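PDB 5U5N: HTPA Reductase from Selaginella moellendorffii, which probably catalyses the NADH- or NADPH-dependent reduction of (2S,4S)-4-hydroxy-2,3,4,5-tetrahydrodipicolinate to tetrahydrodipicolinate in the diaminopimelate route to lysine. Local coordinates for residues A[239-242]-A[243-247]; A[265-268]-A[269-273]; A[83-86]-A[87-91]; A[58-61]-A[62-66]. All coordinates share one frame; numbering follows the deposited sequence.

Interaction 1: residues A[239-242]-A[243-247]; sequences GRSI and YAQGT. With NAD (nicotinamide-adenine-dinucleotide), chain C.
Ile242 lays its CG2 methyl squarely over the ring of Tyr243, a CH-pi contact with CG2 3.7 Å from the ring centroid and only 7° off the normal. The methyl reaches the ring because it sits between backbone N and carbonyl carbon, while CG1 is anti to N (chi1 -164°). On the opposite ring face lies the nicotinamide of NAD, its C4N 3.7 Å from Tyr243 CG, toward the rim. An aromatic residue suits this place because both faces are used. With an alanine in place of Tyr243, the nicotinamide would probably lose the surface it lies against, and the isoleucine methyl its aromatic partner. Ile242 and Tyr243 belong to the first turn of helix 241-259, which leads from the mixed sheet back toward the last strand of the Rossmann sheet. Its regular bonds start with Ala244 N to Arg240 O (3.1 Å) and Gln245 N to Ser241 O (2.8 Å). Beyond the phenol a water donates to Gly239 O and makes a weak bond with Tyr243 OH. Gly239 has a positive phi, which favours glycine. Ser241, whose CB points away from the following turn, gives its OG to Asp226 of the second subunit, so a short hydroxyl serves the dimer boundary.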
loop_
_atom_site.group_PDB
_atom_site.type_symbol
_atom_site.label_atom_id
_atom_site.label_comp_id
_atom_site.label_asym_id
_atom_site.label_seq_id
_atom_site.Cartn_x
_atom_site.Cartn_y
_atom_site.Cartn_z
ATOM N N GLY A 239 0.355 16.752 15.003
ATOM C CA GLY A 239 1.361 17.821 15.069
ATOM C C GLY A 239 2.320 17.792 13.900
ATOM O O GLY A 239 1.964 17.321 12.825
ATOM N N ARG A 240 3.553 18.228 14.139
ATOM C CA ARG A 240 4.495 18.618 13.087
ATOM C C ARG A 240 5.691 17.712 12.905
ATOM O O ARG A 240 6.503 17.945 12.008
ATOM C CB ARG A 240 5.077 20.015 13.406
ATOM C CG ARG A 240 4.060 21.079 13.288
ATOM C CD ARG A 240 4.589 22.467 13.563
ATOM N NE ARG A 240 3.416 23.256 13.935
ATOM C CZ ARG A 240 3.009 23.503 15.173
ATOM N NH1 ARG A 240 3.724 23.088 16.226
ATOM N NH2 ARG A 240 1.891 24.188 15.353
ATOM N N SER A 241 5.829 16.715 13.771
ATOM C CA SER A 241 7.042 15.928 13.802
ATOM C C SER A 241 7.312 15.180 12.492
ATOM O O SER A 241 8.467 15.111 12.083
ATOM C CB SER A 241 7.064 15.003 15.030
ATOM O OG SER A 241 7.479 13.722 14.675
ATOM N N ILE A 242 6.276 14.702 11.792
ATOM C CA ILE A 242 6.513 13.985 10.526
ATOM C C ILE A 242 7.124 14.912 9.466
ATOM O O ILE A 242 7.934 14.463 8.653
ATOM C CB ILE A 242 5.241 13.299 9.962
ATOM C CG1 ILE A 242 5.612 12.268 8.886
ATOM C CG2 ILE A 242 4.223 14.289 9.431
ATOM C CD1 ILE A 242 4.444 11.573 8.253
ATOM N N TYR A 243 6.744 16.192 9.484
ATOM C CA TYR A 243 7.288 17.181 8.535
ATOM C C TYR A 243 8.743 17.485 8.916
ATOM O O TYR A 243 9.609 17.507 8.044
ATOM C CB TYR A 243 6.405 18.460 8.438
ATOM C CG TYR A 243 4.918 18.112 8.339
ATOM C CD1 TYR A 243 4.418 17.454 7.230
ATOM C CD2 TYR A 243 4.028 18.395 9.380
ATOM C CE1 TYR A 243 3.070 17.099 7.135
ATOM C CE2 TYR A 243 2.691 18.031 9.308
ATOM C CZ TYR A 243 2.217 17.381 8.188
ATOM O OH TYR A 243 0.898 16.960 8.120
ATOM N N ALA A 244 9.002 17.683 10.210
ATOM C CA ALA A 244 10.356 17.838 10.745
ATOM C C ALA A 244 11.287 16.668 10.394
ATOM O O ALA A 244 12.409 16.847 9.899
ATOM C CB ALA A 244 10.309 18.021 12.251
ATOM N N GLN A 245 10.823 15.458 10.657
ATOM C CA GLN A 245 11.644 14.264 10.363
ATOM C C GLN A 245 11.862 14.078 8.850
ATOM O O GLN A 245 12.946 13.717 8.440
ATOM C CB GLN A 245 11.038 12.990 10.999
ATOM C CG GLN A 245 11.040 13.000 12.520
ATOM C CD GLN A 245 12.417 13.211 13.087
ATOM O OE1 GLN A 245 13.350 12.590 12.641
ATOM N NE2 GLN A 245 12.555 14.127 14.058
ATOM N N GLY A 246 10.874 14.372 8.019
ATOM C CA GLY A 246 11.071 14.301 6.579
ATOM C C GLY A 246 12.024 15.358 6.055
ATOM O O GLY A 246 12.830 15.085 5.171
ATOM N N THR A 247 11.956 16.565 6.597
ATOM C CA THR A 247 12.934 17.609 6.259
ATOM C C THR A 247 14.402 17.175 6.561
ATOM O O THR A 247 15.304 17.388 5.745
ATOM C CB THR A 247 12.613 18.962 6.948
ATOM O OG1 THR A 247 11.231 19.298 6.777
ATOM C CG2 THR A 247 13.461 20.018 6.327
HETATM P PA NAD C . 4.591 30.486 11.013
HETATM O O1A NAD C . 3.630 31.621 10.707
HETATM O O2A NAD C . 4.611 29.809 12.369
HETATM O O5B NAD C . 6.089 30.943 10.722
HETATM C C5B NAD C . 6.521 31.406 9.457
HETATM C C4B NAD C . 7.677 32.357 9.736
HETATM O O4B NAD C . 8.279 32.819 8.528
HETATM C C3B NAD C . 7.258 33.593 10.533
HETATM O O3B NAD C . 7.786 33.496 11.868
HETATM C C2B NAD C . 7.777 34.785 9.714
HETATM O O2B NAD C . 8.284 35.851 10.551
HETATM C C1B NAD C . 8.807 34.126 8.775
HETATM N N9A NAD C . 9.117 34.795 7.482
HETATM C C8A NAD C . 8.262 35.450 6.670
HETATM N N7A NAD C . 8.906 35.921 5.578
HETATM C C5A NAD C . 10.197 35.557 5.669
HETATM C C6A NAD C . 11.421 35.746 4.860
HETATM N N6A NAD C . 11.382 36.423 3.692
HETATM N N1A NAD C . 12.580 35.213 5.304
HETATM C C2A NAD C . 12.651 34.538 6.472
HETATM N N3A NAD C . 11.572 34.339 7.267
HETATM C C4A NAD C . 10.338 34.812 6.924
HETATM O O3 NAD C . 4.396 29.401 9.830
HETATM P PN NAD C . 4.556 27.800 10.035
HETATM O O1N NAD C . 3.397 27.385 10.912
HETATM O O2N NAD C . 5.977 27.484 10.460
HETATM O O5D NAD C . 4.401 27.328 8.499
HETATM C C5D NAD C . 5.326 27.807 7.528
HETATM C C4D NAD C . 4.996 27.348 6.114
HETATM O O4D NAD C . 5.278 25.948 5.998
HETATM C C3D NAD C . 3.525 27.543 5.716
HETATM O O3D NAD C . 3.408 28.019 4.364
HETATM C C2D NAD C . 2.930 26.154 5.842
HETATM O O2D NAD C . 1.860 25.903 4.930
HETATM C C1D NAD C . 4.120 25.273 5.487
HETATM N N1N NAD C . 4.040 23.869 5.942
HETATM C C2N NAD C . 4.422 22.937 5.049
HETATM C C3N NAD C . 4.411 21.577 5.347
HETATM C C7N NAD C . 4.835 20.557 4.307
HETATM O O7N NAD C . 4.378 19.428 4.381
HETATM N N7N NAD C . 5.681 20.862 3.309
HETATM C C4N NAD C . 3.980 21.194 6.618
HETATM C C5N NAD C . 3.583 22.161 7.539
HETATM C C6N NAD C . 3.622 23.507 7.176
HETATM O O HOH W 1 -0.185 17.609 11.197
#

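Interaction 2: residues A[265-268]-A[269-273]; sequences RLYN and MIDVL
Asn268 and Asp271 trade bonds in both directions, each side chain meeting the other residue's backbone N-H. Asn268 OD1 accepts from Asp271 N at 3.1 Å, almost straight at 165°, and Asp271 OD2 accepts from Asn268 N at 2.9 Å and 161°, on its anti side and somewhat out of the carboxylate plane. This reciprocal pair is a capping box, with Asn268 as the N-cap of the short helix 269-274 that follows strand 266-267, an outer strand of the Rossmann sheet. Asparagine suits an N-cap because its short side chain carries a carbonyl acceptor, which a chi1 of 67° turns back over the first turn. The weaker bond from Val272 N to Asn268 O, 3.3 Å long, begins the helical series. Tyr267 stands beside the box: Asp271 CB meets the edge of its ring in plane, 3.8 Å from CD2, and the carboxylate plane is nearly perpendicular to the ring; the Tyr267 ring itself stacks edge-to-face with Phe253. Replacing Asp271 by an alanine would probably leave Asn268 N without its acceptor and the cap held from one side only. The two acceptor oxygens, Asn268 OD1 and Asp271 OD2, lie 3.1 Å apart, and OD1 of Asp271 is also close to Glu274 OE1. Such crowding may raise the aspartate's pKa, whereas the helix N-terminus and a long, weak ion pair with Lys264 should favour the charged form.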
loop_
_atom_site.group_PDB
_atom_site.type_symbol
_atom_site.label_atom_id
_atom_site.label_comp_id
_atom_site.label_asym_id
_atom_site.label_seq_id
_atom_site.Cartn_x
_atom_site.Cartn_y
_atom_site.Cartn_z
ATOM N N ARG A 265 19.529 18.306 -10.539
ATOM C CA ARG A 265 19.607 19.383 -9.534
ATOM C C ARG A 265 18.360 19.563 -8.691
ATOM O O ARG A 265 18.459 19.840 -7.474
ATOM C CB ARG A 265 19.932 20.714 -10.213
ATOM C CG ARG A 265 21.194 20.668 -11.060
ATOM C CD ARG A 265 22.367 20.053 -10.277
ATOM N NE ARG A 265 23.645 20.050 -10.995
ATOM C CZ ARG A 265 24.475 21.085 -11.104
ATOM N NH1 ARG A 265 24.196 22.266 -10.560
ATOM N NH2 ARG A 265 25.600 20.941 -11.776
ATOM N N LEU A 266 17.204 19.422 -9.336
ATOM C CA LEU A 266 15.930 19.647 -8.709
ATOM C C LEU A 266 15.271 18.309 -8.426
ATOM O O LEU A 266 14.963 17.566 -9.344
ATOM C CB LEU A 266 15.042 20.496 -9.632
ATOM C CG LEU A 266 13.618 20.776 -9.151
ATOM C CD1 LEU A 266 13.564 21.315 -7.718
ATOM C CD2 LEU A 266 12.981 21.821 -10.083
ATOM N N TYR A 267 15.065 18.037 -7.144
ATOM C CA TYR A 267 14.525 16.798 -6.641
ATOM C C TYR A 267 13.242 17.131 -5.923
ATOM O O TYR A 267 12.990 18.297 -5.622
ATOM C CB TYR A 267 15.505 16.129 -5.679
ATOM C CG TYR A 267 16.829 15.736 -6.314
ATOM C CD1 TYR A 267 17.878 16.641 -6.423
ATOM C CD2 TYR A 267 17.023 14.434 -6.823
ATOM C CE1 TYR A 267 19.083 16.271 -7.003
ATOM C CE2 TYR A 267 18.209 14.045 -7.399
ATOM C CZ TYR A 267 19.242 14.953 -7.498
ATOM O OH TYR A 267 20.409 14.517 -8.090
ATOM N N ASN A 268 12.418 16.110 -5.713
ATOM C CA ASN A 268 11.231 16.190 -4.885
ATOM C C ASN A 268 11.255 15.078 -3.800
ATOM O O ASN A 268 12.240 14.388 -3.651
ATOM C CB ASN A 268 9.997 16.148 -5.782
ATOM C CG ASN A 268 9.799 14.775 -6.498
ATOM O OD1 ASN A 268 10.442 13.795 -6.187
ATOM N ND2 ASN A 268 8.917 14.738 -7.461
ATOM N N MET A 269 10.213 14.959 -3.007
ATOM C CA MET A 269 10.206 14.009 -1.917
ATOM C C MET A 269 10.137 12.531 -2.372
ATOM O O MET A 269 10.588 11.639 -1.648
ATOM C CB MET A 269 9.076 14.362 -0.951
ATOM C CG MET A 269 8.990 13.529 0.321
ATOM S SD MET A 269 10.475 13.390 1.384
ATOM C CE MET A 269 10.968 15.095 1.470
ATOM N N ILE A 270 9.597 12.276 -3.567
ATOM C CA ILE A 270 9.631 10.906 -4.157
ATOM C C ILE A 270 11.092 10.494 -4.369
ATOM O O ILE A 270 11.488 9.379 -4.039
ATOM C CB ILE A 270 8.938 10.828 -5.548
ATOM C CG1 ILE A 270 7.467 11.236 -5.475
ATOM C CG2 ILE A 270 9.102 9.444 -6.199
ATOM C CD1 ILE A 270 6.587 10.379 -4.627
ATOM N N ASP A 271 11.887 11.410 -4.933
ATOM C CA ASP A 271 13.326 11.155 -5.147
ATOM C C ASP A 271 14.035 10.816 -3.841
ATOM O O ASP A 271 14.863 9.962 -3.841
ATOM C CB ASP A 271 14.012 12.376 -5.795
ATOM C CG ASP A 271 13.439 12.715 -7.170
ATOM O OD1 ASP A 271 13.141 11.784 -7.948
ATOM O OD2 ASP A 271 13.281 13.906 -7.466
ATOM N N VAL A 272 13.700 11.519 -2.756
ATOM C CA VAL A 272 14.261 11.278 -1.420
ATOM C C VAL A 272 13.881 9.855 -0.961
ATOM O O VAL A 272 14.721 9.130 -0.481
ATOM C CB VAL A 272 13.795 12.321 -0.365
ATOM C CG1 VAL A 272 14.310 12.012 1.040
ATOM C CG2 VAL A 272 14.197 13.738 -0.753
ATOM N N LEU A 273 12.621 9.477 -1.118
ATOM C CA LEU A 273 12.168 8.120 -0.726
ATOM C C LEU A 273 12.946 7.031 -1.490
ATOM O O LEU A 273 13.404 6.066 -0.911
ATOM C CB LEU A 273 10.662 7.985 -0.937
ATOM C CG LEU A 273 9.816 8.728 0.095
ATOM C CD1 LEU A 273 8.389 8.946 -0.384
ATOM C CD2 LEU A 273 9.801 8.022 1.446
#

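Interaction 3: residues A[83-86]-A[87-91]; sequences PAAV and NDNAE. With NAD (nicotinamide-adenine-dinucleotide), chain C.
Ala85 and Asn89 meet across the first turn of helix 86-95, a local contact one helical turn long in the segment that follows strand 76-79 of the Rossmann sheet. Ala85 O receives Asn89 N at 2.8 Å and 166°, with the donor close to the carbonyl's own line, and Val86 O receives Ala90 N at 3.0 Å. Before them the chain already curls with helical angles: Val86 N bonds to Pro83 O at 3.2 Å, and proline suits its place because the leading residue of a turn needs no N-H. This turn borders the adenine half of the NAD site. The CB of Ala85 lies 3.3 Å from N6A of the cofactor, a closeness that favours a side chain as small as a methyl. Asn89, a residue that binds NAD, has CG beside its own backbone N (chi1 -71°), which swings the amide back along the turn and brings OD1 to 3.0 Å from adenine N6A. Its ND2 is hydrogen-bonded to Asp79, probably fixing which end of the amide turns to the base. Nearer the other end of the cofactor, Pro83 CD lies 3.7 Å from O3D of the nicotinamide ribose. Away from the cofactor, Val86 and Ala90 pack on Leu112 of helix 109-119, Asn87 OD1 accepts from Asp108 N before that helix, and Asp88 makes a salt bridge with Arg61 of helix 61-71.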
loop_
_atom_site.group_PDB
_atom_site.type_symbol
_atom_site.label_atom_id
_atom_site.label_comp_id
_atom_site.label_asym_id
_atom_site.label_seq_id
_atom_site.Cartn_x
_atom_site.Cartn_y
_atom_site.Cartn_z
ATOM N N PRO A 83 3.835 31.950 2.490
ATOM C CA PRO A 83 3.580 31.997 1.051
ATOM C C PRO A 83 4.092 33.276 0.384
ATOM O O PRO A 83 4.681 33.220 -0.688
ATOM C CB PRO A 83 2.064 31.869 0.969
ATOM C CG PRO A 83 1.712 31.038 2.158
ATOM C CD PRO A 83 2.682 31.425 3.238
ATOM N N ALA A 84 3.899 34.416 1.052
ATOM C CA ALA A 84 4.367 35.724 0.572
ATOM C C ALA A 84 5.868 35.775 0.254
ATOM O O ALA A 84 6.262 36.427 -0.704
ATOM C CB ALA A 84 4.004 36.801 1.588
ATOM N N ALA A 85 6.690 35.076 1.040
ATOM C CA ALA A 85 8.146 35.062 0.843
ATOM C C ALA A 85 8.671 33.994 -0.110
ATOM O O ALA A 85 9.842 34.058 -0.486
ATOM C CB ALA A 85 8.844 34.912 2.171
ATOM N N VAL A 86 7.849 33.015 -0.496
ATOM C CA VAL A 86 8.359 31.851 -1.237
ATOM C C VAL A 86 9.176 32.205 -2.477
ATOM O O VAL A 86 10.332 31.814 -2.560
ATOM C CB VAL A 86 7.238 30.879 -1.646
ATOM C CG1 VAL A 86 7.681 29.901 -2.739
ATOM C CG2 VAL A 86 6.778 30.121 -0.443
ATOM N N ASN A 87 8.589 32.901 -3.439
ATOM C CA ASN A 87 9.285 33.143 -4.714
ATOM C C ASN A 87 10.517 34.027 -4.583
ATOM O O ASN A 87 11.515 33.848 -5.292
ATOM C CB ASN A 87 8.346 33.765 -5.742
ATOM C CG ASN A 87 7.249 32.842 -6.126
ATOM O OD1 ASN A 87 6.172 32.899 -5.549
ATOM N ND2 ASN A 87 7.542 31.932 -7.069
ATOM N N ASP A 88 10.422 34.996 -3.690
ATOM C CA ASP A 88 11.524 35.899 -3.419
ATOM C C ASP A 88 12.690 35.180 -2.704
ATOM O O ASP A 88 13.828 35.256 -3.143
ATOM C CB ASP A 88 11.013 37.076 -2.596
ATOM C CG ASP A 88 11.927 38.241 -2.665
ATOM O OD1 ASP A 88 11.763 39.066 -3.618
ATOM O OD2 ASP A 88 12.801 38.312 -1.759
ATOM N N ASN A 89 12.389 34.454 -1.635
ATOM C CA ASN A 89 13.413 33.638 -0.959
ATOM C C ASN A 89 14.090 32.699 -1.960
ATOM O O ASN A 89 15.303 32.598 -1.963
ATOM C CB ASN A 89 12.836 32.836 0.218
ATOM C CG ASN A 89 12.456 33.700 1.398
ATOM O OD1 ASN A 89 12.584 34.918 1.353
ATOM N ND2 ASN A 89 11.987 33.084 2.460
ATOM N N ALA A 90 13.312 32.052 -2.826
ATOM C CA ALA A 90 13.867 31.119 -3.815
ATOM C C ALA A 90 14.783 31.812 -4.806
ATOM O O ALA A 90 15.861 31.301 -5.117
ATOM C CB ALA A 90 12.768 30.387 -4.559
ATOM N N GLU A 91 14.370 32.973 -5.313
ATOM C CA GLU A 91 15.236 33.716 -6.213
ATOM C C GLU A 91 16.494 34.157 -5.513
ATOM O O GLU A 91 17.565 34.129 -6.101
ATOM C CB GLU A 91 14.513 34.882 -6.822
ATOM C CG GLU A 91 13.500 34.423 -7.834
ATOM C CD GLU A 91 12.421 35.467 -8.065
ATOM O OE1 GLU A 91 12.752 36.652 -8.320
ATOM O OE2 GLU A 91 11.217 35.101 -8.014
HETATM P PA NAD C . 4.591 30.486 11.013
HETATM O O1A NAD C . 3.630 31.621 10.707
HETATM O O2A NAD C . 4.611 29.809 12.369
HETATM O O5B NAD C . 6.089 30.943 10.722
HETATM C C5B NAD C . 6.521 31.406 9.457
HETATM C C4B NAD C . 7.677 32.357 9.736
HETATM O O4B NAD C . 8.279 32.819 8.528
HETATM C C3B NAD C . 7.258 33.593 10.533
HETATM O O3B NAD C . 7.786 33.496 11.868
HETATM C C2B NAD C . 7.777 34.785 9.714
HETATM O O2B NAD C . 8.284 35.851 10.551
HETATM C C1B NAD C . 8.807 34.126 8.775
HETATM N N9A NAD C . 9.117 34.795 7.482
HETATM C C8A NAD C . 8.262 35.450 6.670
HETATM N N7A NAD C . 8.906 35.921 5.578
HETATM C C5A NAD C . 10.197 35.557 5.669
HETATM C C6A NAD C . 11.421 35.746 4.860
HETATM N N6A NAD C . 11.382 36.423 3.692
HETATM N N1A NAD C . 12.580 35.213 5.304
HETATM C C2A NAD C . 12.651 34.538 6.472
HETATM N N3A NAD C . 11.572 34.339 7.267
HETATM C C4A NAD C . 10.338 34.812 6.924
HETATM O O3 NAD C . 4.396 29.401 9.830
HETATM P PN NAD C . 4.556 27.800 10.035
HETATM O O1N NAD C . 3.397 27.385 10.912
HETATM O O2N NAD C . 5.977 27.484 10.460
HETATM O O5D NAD C . 4.401 27.328 8.499
HETATM C C5D NAD C . 5.326 27.807 7.528
HETATM C C4D NAD C . 4.996 27.348 6.114
HETATM O O4D NAD C . 5.278 25.948 5.998
HETATM C C3D NAD C . 3.525 27.543 5.716
HETATM O O3D NAD C . 3.408 28.019 4.364
HETATM C C2D NAD C . 2.930 26.154 5.842
HETATM O O2D NAD C . 1.860 25.903 4.930
HETATM C C1D NAD C . 4.120 25.273 5.487
HETATM N N1N NAD C . 4.040 23.869 5.942
HETATM C C2N NAD C . 4.422 22.937 5.049
HETATM C C3N NAD C . 4.411 21.577 5.347
HETATM C C7N NAD C . 4.835 20.557 4.307
HETATM O O7N NAD C . 4.378 19.428 4.381
HETATM N N7N NAD C . 5.681 20.862 3.309
HETATM C C4N NAD C . 3.980 21.194 6.618
HETATM C C5N NAD C . 3.583 22.161 7.539
HETATM C C6N NAD C . 3.622 23.507 7.176
#

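Interaction 4: residues A[58-61]-A[62-66]; sequences VSER and EDVVK
Val64 rests against the carbonyl of Glu60 at the N-terminal turn of helix 61-71 in the Rossmann domain. Glu60 occupies the N-cap position after strand 51-57 and a short 3-10 turn, its carboxylate engaged through OE1 with Arg56. Here the packing is close. Val64 N bonds to Glu60 O at 3.0 Å and 172°; with CG1 anti to the backbone N (chi1 164°), CG2 is left beside that nitrogen and lies 3.4 Å from the same oxygen. Branched valines suit this inner side, since their methyls fill the space next to the backbone: Val64 packs on Leu36 of strand 34-37, and Val65 on Phe92 of helix 86-95. Arg61 starts the turn with CG 3.4 Å from Glu62 N, then runs extended from CG to NE toward helix 86-95, where its guanidinium makes a cation-pi contact with Phe92 and also reaches Asp88. The length of arginine lets one residue join two helices. Glu62, bent at chi2, lies along Phe92 and Gln96. The side of Glu60 and Asp63 is looser, and Asp63 touches the turn chiefly through CB, 3.6 Å from Glu60 O. Acidic residues near a helix N-terminus are probably favoured by the dipole there. On the packed side Val65 N reaches Arg61 O at 3.1 Å from 39° above the carbonyl plane, and Val65 CG2 sits 3.3 Å from that same oxygen.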
loop_
_atom_site.group_PDB
_atom_site.type_symbol
_atom_site.label_atom_id
_atom_site.label_comp_id
_atom_site.label_asym_id
_atom_site.label_seq_id
_atom_site.Cartn_x
_atom_site.Cartn_y
_atom_site.Cartn_z
ATOM N N VAL A 58 15.230 40.101 7.912
ATOM C CA VAL A 58 15.398 39.745 6.504
ATOM C C VAL A 58 16.038 40.871 5.677
ATOM O O VAL A 58 16.658 40.601 4.662
ATOM C CB VAL A 58 14.088 39.248 5.849
ATOM C CG1 VAL A 58 13.080 40.379 5.638
ATOM C CG2 VAL A 58 14.414 38.504 4.559
ATOM N N SER A 59 15.918 42.113 6.128
ATOM C CA SER A 59 16.637 43.233 5.496
ATOM C C SER A 59 18.156 43.051 5.494
ATOM O O SER A 59 18.830 43.572 4.602
ATOM C CB SER A 59 16.287 44.548 6.181
ATOM O OG SER A 59 16.411 44.409 7.575
ATOM N N GLU A 60 18.690 42.332 6.486
ATOM C CA GLU A 60 20.126 42.055 6.575
ATOM C C GLU A 60 20.603 40.782 5.820
ATOM O O GLU A 60 21.718 40.274 6.062
ATOM C CB GLU A 60 20.509 41.903 8.040
ATOM C CG GLU A 60 20.345 43.125 8.936
ATOM C CD GLU A 60 20.595 42.795 10.426
ATOM O OE1 GLU A 60 20.968 41.643 10.776
ATOM O OE2 GLU A 60 20.388 43.677 11.270
ATOM N N ARG A 61 19.784 40.232 4.932
ATOM C CA ARG A 61 20.055 38.873 4.429
ATOM C C ARG A 61 21.331 38.702 3.588
ATOM O O ARG A 61 21.907 37.629 3.535
ATOM C CB ARG A 61 18.857 38.321 3.680
ATOM C CG ARG A 61 18.517 39.022 2.379
ATOM C CD ARG A 61 17.276 38.378 1.804
ATOM N NE ARG A 61 16.869 39.062 0.583
ATOM C CZ ARG A 61 15.991 38.588 -0.292
ATOM N NH1 ARG A 61 15.392 37.401 -0.112
ATOM N NH2 ARG A 61 15.713 39.299 -1.370
ATOM N N GLU A 62 21.780 39.766 2.952
ATOM C CA GLU A 62 23.052 39.758 2.224
ATOM C C GLU A 62 24.217 39.532 3.209
ATOM O O GLU A 62 25.058 38.656 2.998
ATOM C CB GLU A 62 23.265 41.095 1.482
ATOM C CG GLU A 62 22.122 41.526 0.554
ATOM C CD GLU A 62 22.354 41.191 -0.905
ATOM O OE1 GLU A 62 22.351 39.987 -1.274
ATOM O OE2 GLU A 62 22.531 42.155 -1.680
ATOM N N ASP A 63 24.252 40.343 4.275
ATOM C CA ASP A 63 25.316 40.303 5.297
ATOM C C ASP A 63 25.282 38.920 5.974
ATOM O O ASP A 63 26.303 38.247 6.130
ATOM C CB ASP A 63 25.116 41.377 6.376
ATOM C CG ASP A 63 25.335 42.828 5.871
ATOM O OD1 ASP A 63 25.880 43.016 4.749
ATOM O OD2 ASP A 63 24.963 43.783 6.625
ATOM N N VAL A 64 24.086 38.516 6.361
ATOM C CA VAL A 64 23.893 37.257 7.052
ATOM C C VAL A 64 24.473 36.073 6.237
ATOM O O VAL A 64 25.209 35.274 6.781
ATOM C CB VAL A 64 22.420 37.061 7.412
ATOM C CG1 VAL A 64 22.108 35.616 7.785
ATOM C CG2 VAL A 64 22.072 38.009 8.518
ATOM N N VAL A 65 24.188 36.035 4.938
ATOM C CA VAL A 65 24.580 34.905 4.085
ATOM C C VAL A 65 26.098 34.882 3.818
ATOM O O VAL A 65 26.674 33.804 3.729
ATOM C CB VAL A 65 23.717 34.841 2.781
ATOM C CG1 VAL A 65 24.323 33.938 1.732
ATOM C CG2 VAL A 65 22.331 34.341 3.111
ATOM N N LYS A 66 26.731 36.050 3.717
ATOM C CA LYS A 66 28.189 36.139 3.631
ATOM C C LYS A 66 28.856 35.556 4.877
ATOM O O LYS A 66 29.928 34.962 4.810
ATOM C CB LYS A 66 28.647 37.608 3.483
ATOM C CG LYS A 66 30.153 37.796 3.255
ATOM C CD LYS A 66 30.703 37.077 2.024
ATOM C CE LYS A 66 29.957 37.421 0.729
ATOM N NZ LYS A 66 30.664 36.893 -0.458
#

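Overall arrangement
All four contacts are first turns of helices, but their surroundings differ. Interaction 3 is buried, whereas interactions 1, 2 and 4 are partly buried; interaction 1 is most central and interaction 4 most peripheral, their centres about 7 Å and 26 Å from the chain's centre. Interactions 1 and 3 both touch NAD, one at the nicotinamide with an aromatic face, the other at the adenine with a methyl and an amide. Interactions 1 and 2 meet through packing of Gly246 and Met269, and both reach the second subunit. Interactions 3 and 4 join neighbouring helices of the Rossmann half by a salt bridge. Side-chain capping marks interaction 2, whereas interaction 4 sets buried valines against exposed acidic residues.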